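Local coordinates for protein hydrazine synthase subunit gamma (Candidatus Kuenenia stuttgartiensis, PDB 5C2V) that reduces nitric oxide to hydroxylamine, the first half-reaction of hydrazine synthesis in the anammox hydrazine synthase complex, and carries two c-type hemes, at residues C[171-184]-C[298-311]. Sequence-based numbering, arbitrary orientation.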
loop_
_atom_site.group_PDB
_atom_site.type_symbol
_atom_site.label_atom_id
_atom_site.label_comp_id
_atom_site.label_asym_id
_atom_site.label_seq_id
_atom_site.Cartn_x
_atom_site.Cartn_y
_atom_site.Cartn_z
ATOM N N ALA C 171 -62.904 43.686 -9.020
ATOM C CA ALA C 171 -61.494 43.958 -8.820
ATOM C C ALA C 171 -60.782 43.827 -10.160
ATOM O O ALA C 171 -59.942 44.657 -10.521
ATOM C CB ALA C 171 -60.909 43.009 -7.792
ATOM N N GLN C 172 -61.134 42.771 -10.887
ATOM C CA GLN C 172 -60.595 42.522 -12.214
ATOM C C GLN C 172 -61.093 43.564 -13.216
ATOM O O GLN C 172 -60.332 44.028 -14.070
ATOM C CB GLN C 172 -60.963 41.112 -12.676
ATOM C CG GLN C 172 -60.343 40.010 -11.828
ATOM C CD GLN C 172 -60.962 38.649 -12.084
ATOM O OE1 GLN C 172 -61.842 38.505 -12.932
ATOM N NE2 GLN C 172 -60.505 37.643 -11.345
ATOM N N LYS C 173 -62.368 43.926 -13.109
ATOM C CA LYS C 173 -62.930 44.996 -13.926
ATOM C C LYS C 173 -62.234 46.313 -13.610
ATOM O O LYS C 173 -61.988 47.126 -14.502
ATOM C CB LYS C 173 -64.436 45.138 -13.697
ATOM C CG LYS C 173 -65.287 44.073 -14.367
ATOM C CD LYS C 173 -66.766 44.345 -14.144
ATOM C CE LYS C 173 -67.524 43.068 -13.813
ATOM N NZ LYS C 173 -68.331 43.205 -12.568
ATOM N N ARG C 174 -61.927 46.516 -12.331
ATOM C CA ARG C 174 -61.207 47.711 -11.900
ATOM C C ARG C 174 -59.807 47.751 -12.504
ATOM O O ARG C 174 -59.326 48.810 -12.908
ATOM C CB ARG C 174 -61.124 47.767 -10.374
ATOM C CG ARG C 174 -61.616 49.071 -9.771
ATOM C CD ARG C 174 -61.586 49.034 -8.247
ATOM N NE ARG C 174 -62.446 47.991 -7.691
ATOM C CZ ARG C 174 -62.007 46.964 -6.969
ATOM N NH1 ARG C 174 -60.714 46.837 -6.706
ATOM N NH2 ARG C 174 -62.864 46.064 -6.504
ATOM N N GLY C 175 -59.161 46.590 -12.564
ATOM C CA GLY C 175 -57.820 46.489 -13.112
ATOM C C GLY C 175 -57.774 46.619 -14.623
ATOM O O GLY C 175 -56.774 47.074 -15.183
ATOM N N GLN C 176 -58.856 46.221 -15.285
ATOM C CA GLN C 176 -58.922 46.268 -16.743
ATOM C C GLN C 176 -58.808 47.701 -17.260
ATOM O O GLN C 176 -58.245 47.942 -18.328
ATOM C CB GLN C 176 -60.222 45.633 -17.242
ATOM C CG GLN C 176 -60.323 45.524 -18.756
ATOM C CD GLN C 176 -61.618 44.879 -19.210
ATOM O OE1 GLN C 176 -62.547 44.705 -18.421
ATOM N NE2 GLN C 176 -61.685 44.518 -20.485
ATOM N N LYS C 177 -59.340 48.647 -16.493
ATOM C CA LYS C 177 -59.280 50.055 -16.868
ATOM C C LYS C 177 -57.856 50.597 -16.767
ATOM O O LYS C 177 -57.434 51.409 -17.590
ATOM C CB LYS C 177 -60.223 50.883 -15.995
ATOM C CG LYS C 177 -61.697 50.641 -16.275
ATOM C CD LYS C 177 -62.570 51.535 -15.411
ATOM C CE LYS C 177 -62.467 51.162 -13.943
ATOM N NZ LYS C 177 -63.018 49.801 -13.698
ATOM N N ILE C 178 -57.123 50.145 -15.754
ATOM C CA ILE C 178 -55.727 50.534 -15.583
ATOM C C ILE C 178 -54.877 49.921 -16.693
ATOM O O ILE C 178 -53.998 50.577 -17.256
ATOM C CB ILE C 178 -55.180 50.106 -14.199
ATOM C CG1 ILE C 178 -55.578 51.120 -13.121
ATOM C CG2 ILE C 178 -53.666 49.974 -14.226
ATOM C CD1 ILE C 178 -57.010 51.007 -12.650
ATOM N N PHE C 179 -55.160 48.661 -17.010
ATOM C CA PHE C 179 -54.458 47.945 -18.070
ATOM C C PHE C 179 -54.612 48.639 -19.421
ATOM O O PHE C 179 -53.642 48.810 -20.159
ATOM C CB PHE C 179 -54.974 46.505 -18.160
ATOM C CG PHE C 179 -54.248 45.654 -19.167
ATOM C CD1 PHE C 179 -53.117 44.943 -18.805
ATOM C CD2 PHE C 179 -54.709 45.549 -20.471
ATOM C CE1 PHE C 179 -52.451 44.153 -19.725
ATOM C CE2 PHE C 179 -54.047 44.762 -21.395
ATOM C CZ PHE C 179 -52.918 44.063 -21.021
ATOM N N GLU C 180 -55.838 49.044 -19.735
ATOM C CA GLU C 180 -56.149 49.599 -21.046
ATOM C C GLU C 180 -56.022 51.119 -21.085
ATOM O O GLU C 180 -56.301 51.744 -22.107
ATOM C CB GLU C 180 -57.555 49.177 -21.467
ATOM C CG GLU C 180 -57.703 47.677 -21.644
ATOM C CD GLU C 180 -59.146 47.243 -21.752
ATOM O OE1 GLU C 180 -59.399 46.135 -22.271
ATOM O OE2 GLU C 180 -60.031 48.009 -21.316
ATOM N N ASP C 181 -55.601 51.704 -19.968
ATOM C CA ASP C 181 -55.346 53.137 -19.900
ATOM C C ASP C 181 -54.247 53.512 -20.891
ATOM O O ASP C 181 -53.166 52.922 -20.875
ATOM C CB ASP C 181 -54.956 53.547 -18.476
ATOM C CG ASP C 181 -54.988 55.053 -18.262
ATOM O OD1 ASP C 181 -54.351 55.791 -19.041
ATOM O OD2 ASP C 181 -55.654 55.499 -17.304
ATOM N N PRO C 182 -54.525 54.492 -21.764
ATOM C CA PRO C 182 -53.565 54.925 -22.788
ATOM C C PRO C 182 -52.286 55.514 -22.197
ATOM O O PRO C 182 -51.261 55.544 -22.879
ATOM C CB PRO C 182 -54.344 55.987 -23.572
ATOM C CG PRO C 182 -55.411 56.451 -22.640
ATOM C CD PRO C 182 -55.789 55.242 -21.843
ATOM N N LYS C 183 -52.344 55.973 -20.951
ATOM C CA LYS C 183 -51.158 56.496 -20.284
ATOM C C LYS C 183 -50.276 55.357 -19.783
ATOM O O LYS C 183 -49.051 55.413 -19.894
ATOM C CB LYS C 183 -51.543 57.417 -19.125
ATOM C CG LYS C 183 -50.351 58.057 -18.435
ATOM C CD LYS C 183 -50.775 58.919 -17.260
ATOM C CE LYS C 183 -49.574 59.611 -16.635
ATOM N NZ LYS C 183 -49.968 60.542 -15.542
ATOM N N VAL C 184 -50.906 54.326 -19.229
ATOM C CA VAL C 184 -50.184 53.133 -18.800
ATOM C C VAL C 184 -49.645 52.406 -20.027
ATOM O O VAL C 184 -48.461 52.077 -20.100
ATOM C CB VAL C 184 -51.077 52.188 -17.977
ATOM C CG1 VAL C 184 -50.290 50.969 -17.533
ATOM C CG2 VAL C 184 -51.653 52.920 -16.775
ATOM N N HIS C 298 -46.752 56.558 -11.644
ATOM C CA HIS C 298 -47.785 57.425 -11.094
ATOM C C HIS C 298 -48.882 56.642 -10.377
ATOM O O HIS C 298 -49.591 57.189 -9.535
ATOM C CB HIS C 298 -48.392 58.276 -12.207
ATOM C CG HIS C 298 -48.926 57.472 -13.350
ATOM N ND1 HIS C 298 -50.193 56.930 -13.351
ATOM C CD2 HIS C 298 -48.358 57.102 -14.522
ATOM C CE1 HIS C 298 -50.387 56.272 -14.481
ATOM N NE2 HIS C 298 -49.287 56.361 -15.208
ATOM N N LEU C 299 -49.020 55.362 -10.713
ATOM C CA LEU C 299 -49.983 54.494 -10.041
ATOM C C LEU C 299 -49.533 54.243 -8.603
ATOM O O LEU C 299 -48.357 54.404 -8.290
ATOM C CB LEU C 299 -50.132 53.165 -10.791
ATOM C CG LEU C 299 -50.612 53.139 -12.246
ATOM C CD1 LEU C 299 -50.782 51.700 -12.710
ATOM C CD2 LEU C 299 -51.911 53.912 -12.434
ATOM N N LYS C 300 -50.455 53.865 -7.723
ATOM C CA LYS C 300 -50.049 53.423 -6.391
ATOM C C LYS C 300 -50.963 52.258 -5.965
ATOM O O LYS C 300 -51.942 51.952 -6.645
ATOM C CB LYS C 300 -50.035 54.626 -5.403
ATOM C CG LYS C 300 -50.146 54.328 -3.898
ATOM C CD LYS C 300 -49.017 54.963 -3.083
ATOM C CE LYS C 300 -49.103 54.528 -1.624
ATOM N NZ LYS C 300 -48.602 53.133 -1.440
ATOM N N GLN C 301 -50.663 51.671 -4.811
ATOM C CA GLN C 301 -50.887 50.265 -4.501
ATOM C C GLN C 301 -52.231 49.628 -4.861
ATOM O O GLN C 301 -52.244 48.513 -5.377
ATOM C CB GLN C 301 -50.648 50.061 -3.006
ATOM C CG GLN C 301 -50.420 48.618 -2.622
ATOM C CD GLN C 301 -49.190 48.028 -3.293
ATOM O OE1 GLN C 301 -49.138 46.831 -3.573
ATOM N NE2 GLN C 301 -48.186 48.866 -3.544
ATOM N N GLN C 302 -53.351 50.290 -4.587
ATOM C CA GLN C 302 -54.650 49.678 -4.868
ATOM C C GLN C 302 -54.811 49.438 -6.372
ATOM O O GLN C 302 -55.281 48.378 -6.803
ATOM C CB GLN C 302 -55.787 50.549 -4.330
ATOM C CG GLN C 302 -56.947 49.753 -3.747
ATOM C CD GLN C 302 -57.784 49.083 -4.813
ATOM O OE1 GLN C 302 -58.195 49.720 -5.781
ATOM N NE2 GLN C 302 -58.035 47.790 -4.645
ATOM N N GLU C 303 -54.389 50.421 -7.162
ATOM C CA GLU C 303 -54.399 50.311 -8.617
ATOM C C GLU C 303 -53.526 49.154 -9.097
ATOM O O GLU C 303 -53.933 48.370 -9.955
ATOM C CB GLU C 303 -53.923 51.616 -9.254
ATOM C CG GLU C 303 -54.853 52.797 -9.034
ATOM C CD GLU C 303 -54.340 54.069 -9.680
ATOM O OE1 GLU C 303 -53.228 54.511 -9.325
ATOM O OE2 GLU C 303 -55.048 54.625 -10.547
ATOM N N LEU C 304 -52.324 49.062 -8.537
ATOM C CA LEU C 304 -51.367 48.028 -8.913
ATOM C C LEU C 304 -51.896 46.634 -8.583
ATOM O O LEU C 304 -51.742 45.697 -9.368
ATOM C CB LEU C 304 -50.030 48.272 -8.211
ATOM C CG LEU C 304 -49.416 49.654 -8.459
ATOM C CD1 LEU C 304 -48.308 49.961 -7.463
ATOM C CD2 LEU C 304 -48.902 49.770 -9.884
ATOM N N GLN C 305 -52.524 46.510 -7.417
ATOM C CA GLN C 305 -53.108 45.249 -6.979
ATOM C C GLN C 305 -54.271 44.850 -7.880
ATOM O O GLN C 305 -54.421 43.678 -8.225
ATOM C CB GLN C 305 -53.575 45.345 -5.523
ATOM C CG GLN C 305 -52.450 45.503 -4.511
ATOM C CD GLN C 305 -52.961 45.647 -3.090
ATOM O OE1 GLN C 305 -54.163 45.562 -2.840
ATOM N NE2 GLN C 305 -52.047 45.864 -2.152
ATOM N N ASP C 306 -55.090 45.828 -8.255
ATOM C CA ASP C 306 -56.178 45.575 -9.195
ATOM C C ASP C 306 -55.636 45.090 -10.534
ATOM O O ASP C 306 -56.175 44.158 -11.134
ATOM C CB ASP C 306 -57.027 46.828 -9.400
ATOM C CG ASP C 306 -57.974 47.084 -8.248
ATOM O OD1 ASP C 306 -58.295 46.125 -7.514
ATOM O OD2 ASP C 306 -58.406 48.242 -8.084
ATOM N N LEU C 307 -54.566 45.732 -10.995
ATOM C CA LEU C 307 -53.916 45.353 -12.244
ATOM C C LEU C 307 -53.400 43.919 -12.168
ATOM O O LEU C 307 -53.516 43.151 -13.127
ATOM C CB LEU C 307 -52.772 46.318 -12.563
ATOM C CG LEU C 307 -52.041 46.128 -13.893
ATOM C CD1 LEU C 307 -53.033 46.004 -15.038
ATOM C CD2 LEU C 307 -51.083 47.283 -14.138
ATOM N N VAL C 308 -52.838 43.565 -11.015
ATOM C CA VAL C 308 -52.380 42.203 -10.768
ATOM C C VAL C 308 -53.546 41.222 -10.849
ATOM O O VAL C 308 -53.435 40.162 -11.465
ATOM C CB VAL C 308 -51.693 42.079 -9.391
ATOM C CG1 VAL C 308 -51.548 40.618 -8.987
ATOM C CG2 VAL C 308 -50.340 42.772 -9.409
ATOM N N GLU C 309 -54.668 41.588 -10.236
ATOM C CA GLU C 309 -55.862 40.749 -10.260
ATOM C C GLU C 309 -56.389 40.554 -11.678
ATOM O O GLU C 309 -56.878 39.478 -12.022
ATOM C CB GLU C 309 -56.957 41.346 -9.373
ATOM C CG GLU C 309 -56.716 41.161 -7.883
ATOM C CD GLU C 309 -56.791 39.707 -7.455
ATOM O OE1 GLU C 309 -57.458 38.911 -8.149
ATOM O OE2 GLU C 309 -56.181 39.360 -6.421
ATOM N N TYR C 310 -56.289 41.596 -12.497
ATOM C CA TYR C 310 -56.710 41.508 -13.891
ATOM C C TYR C 310 -55.766 40.608 -14.682
ATOM O O TYR C 310 -56.197 39.865 -15.564
ATOM C CB TYR C 310 -56.777 42.896 -14.529
ATOM C CG TYR C 310 -57.092 42.873 -16.009
ATOM C CD1 TYR C 310 -58.322 42.422 -16.470
ATOM C CD2 TYR C 310 -56.161 43.306 -16.943
ATOM C CE1 TYR C 310 -58.614 42.401 -17.823
ATOM C CE2 TYR C 310 -56.443 43.288 -18.295
ATOM C CZ TYR C 310 -57.670 42.835 -18.729
ATOM O OH TYR C 310 -57.950 42.819 -20.076
ATOM N N LEU C 311 -54.477 40.685 -14.363
ATOM C CA LEU C 311 -53.492 39.796 -14.970
ATOM C C LEU C 311 -53.797 38.345 -14.614
ATOM O O LEU C 311 -53.674 37.450 -15.451
ATOM C CB LEU C 311 -52.078 40.170 -14.524
ATOM C CG LEU C 311 -51.509 41.459 -15.121
ATOM C CD1 LEU C 311 -50.191 41.826 -14.461
ATOM C CD2 LEU C 311 -51.334 41.311 -16.624
#
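Tyr310 drops its ring as a knob into the hollow lined by Gln172, Gly175, Gln176 and Phe179, at the crossing of helices 171-179 and 301-311. These are the crossed N- and C-terminal helices of a cytochrome c domain, a hallmark of that fold, here in the lobe of the second heme. The axes pass at 7.1 Å with a crossing angle of -103°. So close an approach is possible because Gly175 has no side chain and lets the backbone of 301-311 lie directly against it. Its CA is 3.5 Å from Asp306 O, in a CA-H...O contact.

A flat aromatic ring suits the hollow because both its face and its edge find work. Gln176 CA stands over the centre of one face, 3.8 Å from the centroid, while the CE2 edge points at the face of Phe179, an offset edge-to-face pair with planes 60° apart. The phenyl ring also touches Cys186, which is covalently bound to the heme.

Beyond the crossing, branched side chains fit together: Ile178 CG2 rests in the notch between the Leu299 CD1 and Leu307 CD2 methyls, touching both, and the other methyl of Leu307, CD1, abuts Phe179 CB. Val184, next to the heme, meets Leu299 more loosely. Farther out, Lys183, extended to its end, lays CE over a face of His298, 3.7 Å from the ring centroid, its aliphatic chain covering a flat surface.

On the flank toward the start of helix 171-179, Arg174 bends at chi3 to bring its guanidinium to the Asp306 carboxylate, whose plane is turned 59° from its own. One nitrogen spans both oxygens: Arg174 NH1 lies 2.6 Å from Asp306 OD1 and 3.0 Å from Asp306 OD2.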